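Local structure of enolase (alpha proteobacterium BAL199, 3UGV) at residues Leu102-Arg112 with Ala128-Leu139; Pro330-Arg338 with Tyr360-Val369. The protein is a magnesium-binding member of the enolase superfamily, of the mandelate racemase/muconate lactonizing enzyme type, and probably abstracts a proton alpha to a substrate carboxylate. One frame throughout, in Å; residues are numbered along the deposited sequence.

Interaction 1. Residues Leu102-Arg112 with Ala128-Leu139; sequences LAPAEIYDKTR and ASGVDMAVWDAL
Pro104 lies over a face of the Trp136 indole, its CB 3.5 Å from the centroid of the five-membered ring in a CH-pi contact 22° off the ring normal. Proline suits this first turn of helix 104-114: it has no N-H to leave unpaired, and its compact ring puts CB and CG against the indole face, the two side chains crossing at about a right angle. Aliphatic packing continues from there. Leu102 and Val135 run alongside each other, pointing opposite ways, with Leu102 CD1 and Val135 CG1 tightly packed at 3.5 Å, while Pro104 CG touches Leu139 CD2. Val135 holds CG1 anti to its own nitrogen (chi1 163°), which sends that methyl to Leu102 and Pro104 and gives CG2 to the tip of Ile107. Ile107 CG2 also crosses Val131 CG1 at 3.8 Å. The segments 104-112 and 128-139 of their helices run nearly antiparallel, 167° between directions and 9.7 Å between axes, as a helical pair of the N-terminal capping domain of the enolase superfamily. Where they come together at Thr111, Ala128 offers just a methyl, 3.3 Å from Thr111 OG1. No direct hydrogen bond joins the segments; two waters do so instead. One donates to Pro104 O and to Asp132 OD1, the latter at 2.7 Å; the other donates to Ala128 O and is bonded to Thr111 OG1. Asp132 OD1 and Trp136 NE1 both hydrogen-bond Ser308 OG of helix 306-320. Replacing Trp136 by an alanine would probably uncover one side of Pro104 and leave Ser308 without its indole partner.

Interaction 2. Residues Pro330-Arg338 with Tyr360-Val369; sequences PEVGAHVMR and YALSDGDLIV
Tyr360 lays its ring against Glu331 at the start of a segment that leads into a beta hairpin, strands 361-363 and 366-368, packed beside helix 330-337 in the enolase C-terminal domain. Glu331 CG, set anti to its carbonyl carbon (chi1 -58°), stands over the centre of the phenol ring, 3.8 Å from its centroid, in a CH-pi contact; the bend at chi2 then carries the carboxylate off to the side, its plane 84° from the ring. A water donates to Glu331 OE2 and accepts from Tyr360 N, while OE1 is bonded to Tyr74. Tyrosine suits this place because its ring packs against the helix while its buried hydroxyl meets polar partners, His335 and Leu375 O. Further on, a type I' turn from Ser363 to Asp366 reverses the chain; Gly365 occupies a position where a CB would strike the preceding carbonyl oxygen. Leu367 then returns to the helix, its CD2 3.9 Å from Ala334 CB and also touching Pro330. At Val369 the two methyls divide the work: CG2 presses on Ala334 CB at a tight 3.5 Å, where a small residue lets the chains approach, and CG1 sits over a face of the His335 imidazole. Hydrogen bonds at both nitrogens fix the rotation of that ring: ND1 with Cys148 N, and NE2 donating to Tyr360 OH at 2.9 Å, with the oxygen 5° out of the imidazole plane.

In the fold
Interaction 1 precedes interaction 2 along the chain, and their centres lie about 22 Å apart. The first belongs to the N-terminal domain, the second to the C-terminal enolase-like domain. They nevertheless touch: Met133 SD of helix 123-142 packs 4.0 Å from Val332 CG2 of helix 330-337. Helix 306-320 borders both, meeting Tyr108, Asp132 and Trp136 in interaction 1 and Val332, Val336 and Met337 in interaction 2. Leu375 also bonds to both segment pairs, its N to Asp137 and its O to Tyr360. The two contacts thus lie on the two sides of the interface between the N-terminal domain and the barrel domain, which carries the magnesium site of Asp225, Glu251 and Glu277.

Interaction 1. Residues Leu102-Arg112 with Ala128-Leu139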
loop_
_atom_site.group_PDB
_atom_site.type_symbol
_atom_site.label_atom_id
_atom_site.label_comp_id
_atom_site.label_asym_id
_atom_site.label_seq_id
_atom_site.Cartn_x
_atom_site.Cartn_y
_atom_site.Cartn_z
ATOM N N LEU F 102 9.597 -13.670 -43.713
ATOM C CA LEU F 102 8.459 -14.266 -43.035
ATOM C C LEU F 102 8.900 -14.609 -41.615
ATOM O O LEU F 102 9.175 -15.769 -41.303
ATOM C CB LEU F 102 8.008 -15.523 -43.780
ATOM C CG LEU F 102 6.586 -16.063 -43.618
ATOM C CD1 LEU F 102 6.448 -16.840 -42.337
ATOM C CD2 LEU F 102 5.556 -14.944 -43.714
ATOM N N ALA F 103 8.981 -13.583 -40.767
ATOM C CA ALA F 103 9.454 -13.723 -39.393
ATOM C C ALA F 103 8.423 -13.168 -38.416
ATOM O O ALA F 103 8.263 -11.953 -38.317
ATOM C CB ALA F 103 10.777 -13.002 -39.222
ATOM N N PRO F 104 7.731 -14.064 -37.683
ATOM C CA PRO F 104 6.583 -13.718 -36.833
ATOM C C PRO F 104 6.859 -12.509 -35.962
ATOM O O PRO F 104 6.113 -11.537 -36.004
ATOM C CB PRO F 104 6.417 -14.959 -35.952
ATOM C CG PRO F 104 6.886 -16.063 -36.791
ATOM C CD PRO F 104 8.018 -15.509 -37.641
ATOM N N ALA F 105 7.935 -12.576 -35.193
ATOM C CA ALA F 105 8.241 -11.541 -34.220
ATOM C C ALA F 105 8.500 -10.174 -34.850
ATOM O O ALA F 105 8.058 -9.152 -34.324
ATOM C CB ALA F 105 9.406 -11.966 -33.362
ATOM N N GLU F 106 9.211 -10.149 -35.971
ATOM C CA GLU F 106 9.468 -8.884 -36.644
ATOM C C GLU F 106 8.167 -8.331 -37.200
ATOM O O GLU F 106 7.917 -7.130 -37.156
ATOM C CB GLU F 106 10.518 -9.052 -37.746
ATOM C CG GLU F 106 11.865 -9.518 -37.196
ATOM C CD GLU F 106 12.998 -9.474 -38.210
ATOM O OE1 GLU F 106 12.760 -9.091 -39.380
ATOM O OE2 GLU F 106 14.135 -9.828 -37.822
ATOM N N ILE F 107 7.330 -9.229 -37.699
ATOM C CA ILE F 107 6.069 -8.847 -38.305
ATOM C C ILE F 107 5.053 -8.355 -37.272
ATOM O O ILE F 107 4.321 -7.404 -37.523
ATOM C CB ILE F 107 5.482 -10.017 -39.094
ATOM C CG1 ILE F 107 6.347 -10.303 -40.323
ATOM C CG2 ILE F 107 4.052 -9.729 -39.481
ATOM C CD1 ILE F 107 5.799 -11.401 -41.233
ATOM N N TYR F 108 5.010 -9.005 -36.119
ATOM C CA TYR F 108 4.107 -8.605 -35.046
ATOM C C TYR F 108 4.428 -7.163 -34.655
ATOM O O TYR F 108 3.530 -6.348 -34.481
ATOM C CB TYR F 108 4.253 -9.558 -33.854
ATOM C CG TYR F 108 3.376 -9.274 -32.641
ATOM C CD1 TYR F 108 1.991 -9.393 -32.706
ATOM C CD2 TYR F 108 3.943 -8.933 -31.416
ATOM C CE1 TYR F 108 1.193 -9.151 -31.592
ATOM C CE2 TYR F 108 3.155 -8.691 -30.299
ATOM C CZ TYR F 108 1.782 -8.801 -30.389
ATOM O OH TYR F 108 0.998 -8.559 -29.273
ATOM N N ASP F 109 5.712 -6.836 -34.551
ATOM C CA ASP F 109 6.095 -5.461 -34.254
ATOM C C ASP F 109 5.718 -4.480 -35.374
ATOM O O ASP F 109 5.146 -3.426 -35.101
ATOM C CB ASP F 109 7.579 -5.360 -33.927
ATOM C CG ASP F 109 8.039 -3.924 -33.776
ATOM O OD1 ASP F 109 7.802 -3.345 -32.689
ATOM O OD2 ASP F 109 8.631 -3.376 -34.741
ATOM N N LYS F 110 6.020 -4.834 -36.624
ATOM C CA LYS F 110 5.711 -3.974 -37.779
ATOM C C LYS F 110 4.210 -3.738 -38.005
ATOM O O LYS F 110 3.805 -2.627 -38.332
ATOM C CB LYS F 110 6.339 -4.526 -39.068
ATOM C CG LYS F 110 7.868 -4.658 -39.042
ATOM C CD LYS F 110 8.393 -5.349 -40.306
ATOM C CE LYS F 110 9.910 -5.488 -40.276
ATOM N NZ LYS F 110 10.440 -6.048 -41.553
ATOM N N THR F 111 3.394 -4.779 -37.851
ATOM C CA THR F 111 1.947 -4.630 -37.998
ATOM C C THR F 111 1.322 -3.740 -36.914
ATOM O O THR F 111 0.476 -2.892 -37.212
ATOM C CB THR F 111 1.218 -5.988 -38.041
ATOM O OG1 THR F 111 1.415 -6.693 -36.805
ATOM C CG2 THR F 111 1.737 -6.832 -39.193
ATOM N N ARG F 112 1.739 -3.928 -35.664
ATOM C CA ARG F 112 1.245 -3.104 -34.561
ATOM C C ARG F 112 1.702 -1.646 -34.644
ATOM O O ARG F 112 0.942 -0.739 -34.298
ATOM C CB ARG F 112 1.625 -3.705 -33.211
ATOM C CG ARG F 112 0.904 -5.014 -32.915
ATOM C CD ARG F 112 1.147 -5.473 -31.482
ATOM N NE ARG F 112 0.059 -5.097 -30.584
ATOM C CZ ARG F 112 0.218 -4.897 -29.280
ATOM N NH1 ARG F 112 1.424 -5.027 -28.738
ATOM N NH2 ARG F 112 -0.819 -4.560 -28.520
ATOM N N ALA F 128 -3.655 -7.799 -36.762
ATOM C CA ALA F 128 -2.297 -8.284 -36.502
ATOM C C ALA F 128 -2.260 -9.712 -35.952
ATOM O O ALA F 128 -1.368 -10.468 -36.299
ATOM C CB ALA F 128 -1.552 -7.344 -35.567
ATOM N N SER F 129 -3.214 -10.068 -35.090
ATOM C CA SER F 129 -3.245 -11.403 -34.481
ATOM C C SER F 129 -3.508 -12.482 -35.528
ATOM O O SER F 129 -2.920 -13.562 -35.488
ATOM C CB SER F 129 -4.301 -11.475 -33.373
ATOM O OG SER F 129 -3.943 -10.683 -32.255
ATOM N N GLY F 130 -4.383 -12.171 -36.478
ATOM C CA GLY F 130 -4.688 -13.076 -37.574
ATOM C C GLY F 130 -3.492 -13.342 -38.469
ATOM O O GLY F 130 -3.281 -14.472 -38.928
ATOM N N VAL F 131 -2.716 -12.293 -38.734
ATOM C CA VAL F 131 -1.496 -12.428 -39.516
ATOM C C VAL F 131 -0.531 -13.277 -38.721
ATOM O O VAL F 131 0.068 -14.209 -39.248
ATOM C CB VAL F 131 -0.838 -11.062 -39.768
ATOM C CG1 VAL F 131 0.598 -11.234 -40.219
ATOM C CG2 VAL F 131 -1.651 -10.251 -40.772
ATOM N N ASP F 132 -0.400 -12.959 -37.435
ATOM C CA ASP F 132 0.545 -13.655 -36.574
ATOM C C ASP F 132 0.340 -15.174 -36.592
ATOM O O ASP F 132 1.302 -15.931 -36.755
ATOM C CB ASP F 132 0.446 -13.126 -35.147
ATOM C CG ASP F 132 1.542 -13.667 -34.244
ATOM O OD1 ASP F 132 2.692 -13.176 -34.342
ATOM O OD2 ASP F 132 1.250 -14.570 -33.422
ATOM N N MET F 133 -0.906 -15.615 -36.423
ATOM C CA MET F 133 -1.202 -17.046 -36.420
ATOM C C MET F 133 -0.850 -17.715 -37.744
ATOM O O MET F 133 -0.213 -18.765 -37.759
ATOM C CB MET F 133 -2.663 -17.303 -36.066
ATOM C CG MET F 133 -2.968 -17.008 -34.621
ATOM S SD MET F 133 -4.696 -17.299 -34.252
ATOM C CE MET F 133 -5.454 -15.856 -34.985
ATOM N N ALA F 134 -1.272 -17.109 -38.849
ATOM C CA ALA F 134 -0.932 -17.617 -40.176
ATOM C C ALA F 134 0.580 -17.712 -40.375
ATOM O O ALA F 134 1.095 -18.716 -40.866
ATOM C CB ALA F 134 -1.544 -16.737 -41.258
ATOM N N VAL F 135 1.288 -16.658 -39.995
ATOM C CA VAL F 135 2.726 -16.604 -40.216
ATOM C C VAL F 135 3.465 -17.661 -39.391
ATOM O O VAL F 135 4.446 -18.251 -39.842
ATOM C CB VAL F 135 3.273 -15.190 -39.935
ATOM C CG1 VAL F 135 4.776 -15.212 -39.766
ATOM C CG2 VAL F 135 2.882 -14.272 -41.064
ATOM N N TRP F 136 2.988 -17.915 -38.184
ATOM C CA TRP F 136 3.623 -18.925 -37.360
ATOM C C TRP F 136 3.348 -20.297 -37.955
ATOM O O TRP F 136 4.188 -21.191 -37.870
ATOM C CB TRP F 136 3.099 -18.881 -35.927
ATOM C CG TRP F 136 3.845 -17.970 -35.005
ATOM C CD1 TRP F 136 3.429 -16.754 -34.547
ATOM C CD2 TRP F 136 5.126 -18.208 -34.403
ATOM N NE1 TRP F 136 4.370 -16.216 -33.711
ATOM C CE2 TRP F 136 5.420 -17.089 -33.596
ATOM C CE3 TRP F 136 6.050 -19.255 -34.467
ATOM C CZ2 TRP F 136 6.601 -16.987 -32.857
ATOM C CZ3 TRP F 136 7.231 -19.150 -33.730
ATOM C CH2 TRP F 136 7.491 -18.027 -32.937
ATOM N N ASP F 137 2.163 -20.470 -38.536
ATOM C CA ASP F 137 1.838 -21.736 -39.175
ATOM C C ASP F 137 2.772 -21.949 -40.349
ATOM O O ASP F 137 3.287 -23.047 -40.543
ATOM C CB ASP F 137 0.380 -21.799 -39.644
ATOM C CG ASP F 137 0.073 -23.077 -40.417
ATOM O OD1 ASP F 137 0.104 -24.175 -39.812
ATOM O OD2 ASP F 137 -0.196 -22.984 -41.633
ATOM N N ALA F 138 2.992 -20.896 -41.131
ATOM C CA ALA F 138 3.923 -20.980 -42.263
ATOM C C ALA F 138 5.354 -21.337 -41.824
ATOM O O ALA F 138 5.985 -22.210 -42.408
ATOM C CB ALA F 138 3.900 -19.684 -43.086
ATOM N N LEU F 139 5.852 -20.672 -40.782
ATOM C CA LEU F 139 7.189 -20.942 -40.265
ATOM C C LEU F 139 7.312 -22.386 -39.803
ATOM O O LEU F 139 8.314 -23.037 -40.044
ATOM C CB LEU F 139 7.525 -19.980 -39.116
ATOM C CG LEU F 139 8.917 -20.059 -38.493
ATOM C CD1 LEU F 139 10.006 -19.603 -39.467
ATOM C CD2 LEU F 139 8.949 -19.205 -37.236
HETATM O O HOH W 1 3.000 -11.581 -36.514
HETATM O O HOH W 2 1.342 -9.705 -36.805
#

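Interaction 2. Residues Pro330-Arg338 with Tyr360-Val369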
loop_
_atom_site.group_PDB
_atom_site.type_symbol
_atom_site.label_atom_id
_atom_site.label_comp_id
_atom_site.label_asym_id
_atom_site.label_seq_id
_atom_site.Cartn_x
_atom_site.Cartn_y
_atom_site.Cartn_z
ATOM N N PRO F 330 -9.479 -23.633 -30.996
ATOM C CA PRO F 330 -9.064 -24.868 -30.324
ATOM C C PRO F 330 -7.786 -25.434 -30.925
ATOM O O PRO F 330 -6.970 -26.009 -30.196
ATOM C CB PRO F 330 -10.248 -25.819 -30.560
ATOM C CG PRO F 330 -11.388 -24.929 -30.824
ATOM C CD PRO F 330 -10.846 -23.722 -31.521
ATOM N N GLU F 331 -7.587 -25.258 -32.228
ATOM C CA GLU F 331 -6.371 -25.792 -32.854
ATOM C C GLU F 331 -5.086 -25.075 -32.418
ATOM O O GLU F 331 -4.182 -25.718 -31.887
ATOM C CB GLU F 331 -6.492 -25.855 -34.380
ATOM C CG GLU F 331 -7.670 -26.687 -34.852
ATOM C CD GLU F 331 -8.993 -25.946 -34.715
ATOM O OE1 GLU F 331 -8.981 -24.698 -34.629
ATOM O OE2 GLU F 331 -10.045 -26.613 -34.689
ATOM N N VAL F 332 -4.999 -23.763 -32.640
ATOM C CA VAL F 332 -3.863 -22.998 -32.138
ATOM C C VAL F 332 -3.816 -23.187 -30.635
ATOM O O VAL F 332 -2.750 -23.378 -30.037
ATOM C CB VAL F 332 -3.985 -21.486 -32.420
ATOM C CG1 VAL F 332 -2.721 -20.772 -31.968
ATOM C CG2 VAL F 332 -4.230 -21.224 -33.892
ATOM N N GLY F 333 -4.995 -23.148 -30.024
ATOM C CA GLY F 333 -5.110 -23.383 -28.597
ATOM C C GLY F 333 -4.393 -24.638 -28.119
ATOM O O GLY F 333 -3.536 -24.586 -27.227
ATOM N N ALA F 334 -4.737 -25.781 -28.703
ATOM C CA ALA F 334 -4.113 -27.028 -28.272
ATOM C C ALA F 334 -2.587 -27.004 -28.471
ATOM O O ALA F 334 -1.832 -27.511 -27.625
ATOM C CB ALA F 334 -4.757 -28.231 -28.965
ATOM N N HIS F 335 -2.134 -26.394 -29.566
ATOM C CA HIS F 335 -0.694 -26.301 -29.818
ATOM C C HIS F 335 0.049 -25.540 -28.722
ATOM O O HIS F 335 0.992 -26.078 -28.147
ATOM C CB HIS F 335 -0.392 -25.707 -31.200
ATOM C CG HIS F 335 -0.479 -26.705 -32.313
ATOM N ND1 HIS F 335 0.585 -27.501 -32.687
ATOM C CD2 HIS F 335 -1.507 -27.041 -33.130
ATOM C CE1 HIS F 335 0.217 -28.282 -33.686
ATOM N NE2 HIS F 335 -1.047 -28.025 -33.972
ATOM N N VAL F 336 -0.379 -24.309 -28.420
ATOM C CA VAL F 336 0.339 -23.496 -27.429
ATOM C C VAL F 336 0.147 -24.013 -26.011
ATOM O O VAL F 336 1.017 -23.818 -25.165
ATOM C CB VAL F 336 -0.032 -21.979 -27.464
ATOM C CG1 VAL F 336 0.330 -21.370 -28.794
ATOM C CG2 VAL F 336 -1.512 -21.774 -27.164
ATOM N N MET F 337 -0.983 -24.668 -25.746
ATOM C CA MET F 337 -1.212 -25.249 -24.412
ATOM C C MET F 337 -0.207 -26.344 -24.105
ATOM O O MET F 337 0.096 -26.608 -22.937
ATOM C CB MET F 337 -2.644 -25.777 -24.242
ATOM C CG MET F 337 -3.690 -24.685 -24.146
ATOM S SD MET F 337 -3.666 -23.884 -22.538
ATOM C CE MET F 337 -4.655 -25.046 -21.587
ATOM N N ARG F 338 0.316 -26.972 -25.159
ATOM C CA ARG F 338 1.342 -28.006 -25.019
ATOM C C ARG F 338 2.655 -27.439 -24.489
ATOM O O ARG F 338 3.459 -28.172 -23.934
ATOM C CB ARG F 338 1.585 -28.734 -26.350
ATOM C CG ARG F 338 0.449 -29.661 -26.788
ATOM C CD ARG F 338 0.285 -30.851 -25.852
ATOM N NE ARG F 338 1.501 -31.659 -25.776
ATOM C CZ ARG F 338 1.614 -32.791 -25.076
ATOM N NH1 ARG F 338 0.583 -33.266 -24.387
ATOM N NH2 ARG F 338 2.761 -33.460 -25.067
ATOM N N TYR F 360 -9.425 -31.621 -35.157
ATOM C CA TYR F 360 -8.655 -32.470 -34.247
ATOM C C TYR F 360 -9.526 -33.559 -33.591
ATOM O O TYR F 360 -10.718 -33.367 -33.371
ATOM C CB TYR F 360 -7.982 -31.604 -33.168
ATOM C CG TYR F 360 -6.858 -30.712 -33.659
ATOM C CD1 TYR F 360 -6.617 -30.544 -35.010
ATOM C CD2 TYR F 360 -6.022 -30.041 -32.755
ATOM C CE1 TYR F 360 -5.585 -29.717 -35.463
ATOM C CE2 TYR F 360 -4.978 -29.228 -33.197
ATOM C CZ TYR F 360 -4.769 -29.072 -34.558
ATOM O OH TYR F 360 -3.747 -28.266 -35.027
ATOM N N ALA F 361 -8.932 -34.699 -33.262
ATOM C CA ALA F 361 -9.702 -35.782 -32.663
ATOM C C ALA F 361 -9.833 -35.612 -31.156
ATOM O O ALA F 361 -8.987 -34.983 -30.517
ATOM C CB ALA F 361 -9.076 -37.135 -32.991
ATOM N N LEU F 362 -10.897 -36.192 -30.598
ATOM C CA LEU F 362 -11.176 -36.120 -29.168
ATOM C C LEU F 362 -11.090 -37.492 -28.527
ATOM O O LEU F 362 -11.653 -38.450 -29.054
ATOM C CB LEU F 362 -12.577 -35.561 -28.937
ATOM C CG LEU F 362 -12.797 -34.064 -29.189
ATOM C CD1 LEU F 362 -14.268 -33.770 -29.401
ATOM C CD2 LEU F 362 -12.253 -33.258 -28.027
ATOM N N SER F 363 -10.398 -37.584 -27.390
ATOM C CA SER F 363 -10.352 -38.825 -26.611
ATOM C C SER F 363 -10.558 -38.594 -25.101
ATOM O O SER F 363 -9.730 -37.980 -24.427
ATOM C CB SER F 363 -9.043 -39.573 -26.866
ATOM O OG SER F 363 -9.042 -40.820 -26.197
ATOM N N ASP F 364 -11.672 -39.091 -24.578
ATOM C CA ASP F 364 -12.013 -38.929 -23.160
ATOM C C ASP F 364 -11.965 -37.477 -22.714
ATOM O O ASP F 364 -11.519 -37.180 -21.607
ATOM C CB ASP F 364 -11.097 -39.763 -22.263
ATOM C CG ASP F 364 -11.170 -41.251 -22.563
ATOM O OD1 ASP F 364 -12.259 -41.748 -22.961
ATOM O OD2 ASP F 364 -10.123 -41.919 -22.393
ATOM N N GLY F 365 -12.429 -36.577 -23.573
ATOM C CA GLY F 365 -12.448 -35.165 -23.245
ATOM C C GLY F 365 -11.125 -34.430 -23.420
ATOM O O GLY F 365 -11.027 -33.261 -23.068
ATOM N N ASP F 366 -10.101 -35.104 -23.939
ATOM C CA ASP F 366 -8.866 -34.418 -24.312
ATOM C C ASP F 366 -8.861 -34.203 -25.815
ATOM O O ASP F 366 -9.244 -35.098 -26.567
ATOM C CB ASP F 366 -7.629 -35.238 -23.935
ATOM C CG ASP F 366 -7.536 -35.514 -22.442
ATOM O OD1 ASP F 366 -8.134 -34.748 -21.655
ATOM O OD2 ASP F 366 -6.863 -36.500 -22.056
ATOM N N LEU F 367 -8.437 -33.019 -26.248
ATOM C CA LEU F 367 -8.245 -32.737 -27.670
ATOM C C LEU F 367 -6.842 -33.192 -28.082
ATOM O O LEU F 367 -5.851 -32.813 -27.461
ATOM C CB LEU F 367 -8.417 -31.240 -27.957
ATOM C CG LEU F 367 -8.526 -30.844 -29.431
ATOM C CD1 LEU F 367 -9.837 -31.382 -30.016
ATOM C CD2 LEU F 367 -8.415 -29.333 -29.650
ATOM N N ILE F 368 -6.769 -34.016 -29.122
ATOM C CA ILE F 368 -5.507 -34.605 -29.572
ATOM C C ILE F 368 -4.830 -33.726 -30.614
ATOM O O ILE F 368 -5.407 -33.472 -31.660
ATOM C CB ILE F 368 -5.745 -35.982 -30.217
ATOM C CG1 ILE F 368 -6.357 -36.950 -29.202
ATOM C CG2 ILE F 368 -4.439 -36.531 -30.774
ATOM C CD1 ILE F 368 -5.575 -37.037 -27.891
ATOM N N VAL F 369 -3.622 -33.244 -30.329
ATOM C CA VAL F 369 -2.874 -32.456 -31.311
ATOM C C VAL F 369 -2.228 -33.436 -32.271
ATOM O O VAL F 369 -1.473 -34.302 -31.837
ATOM C CB VAL F 369 -1.743 -31.597 -30.681
ATOM C CG1 VAL F 369 -0.959 -30.888 -31.777
ATOM C CG2 VAL F 369 -2.288 -30.586 -29.686
HETATM O O HOH W 3 -10.556 -29.079 -34.314
#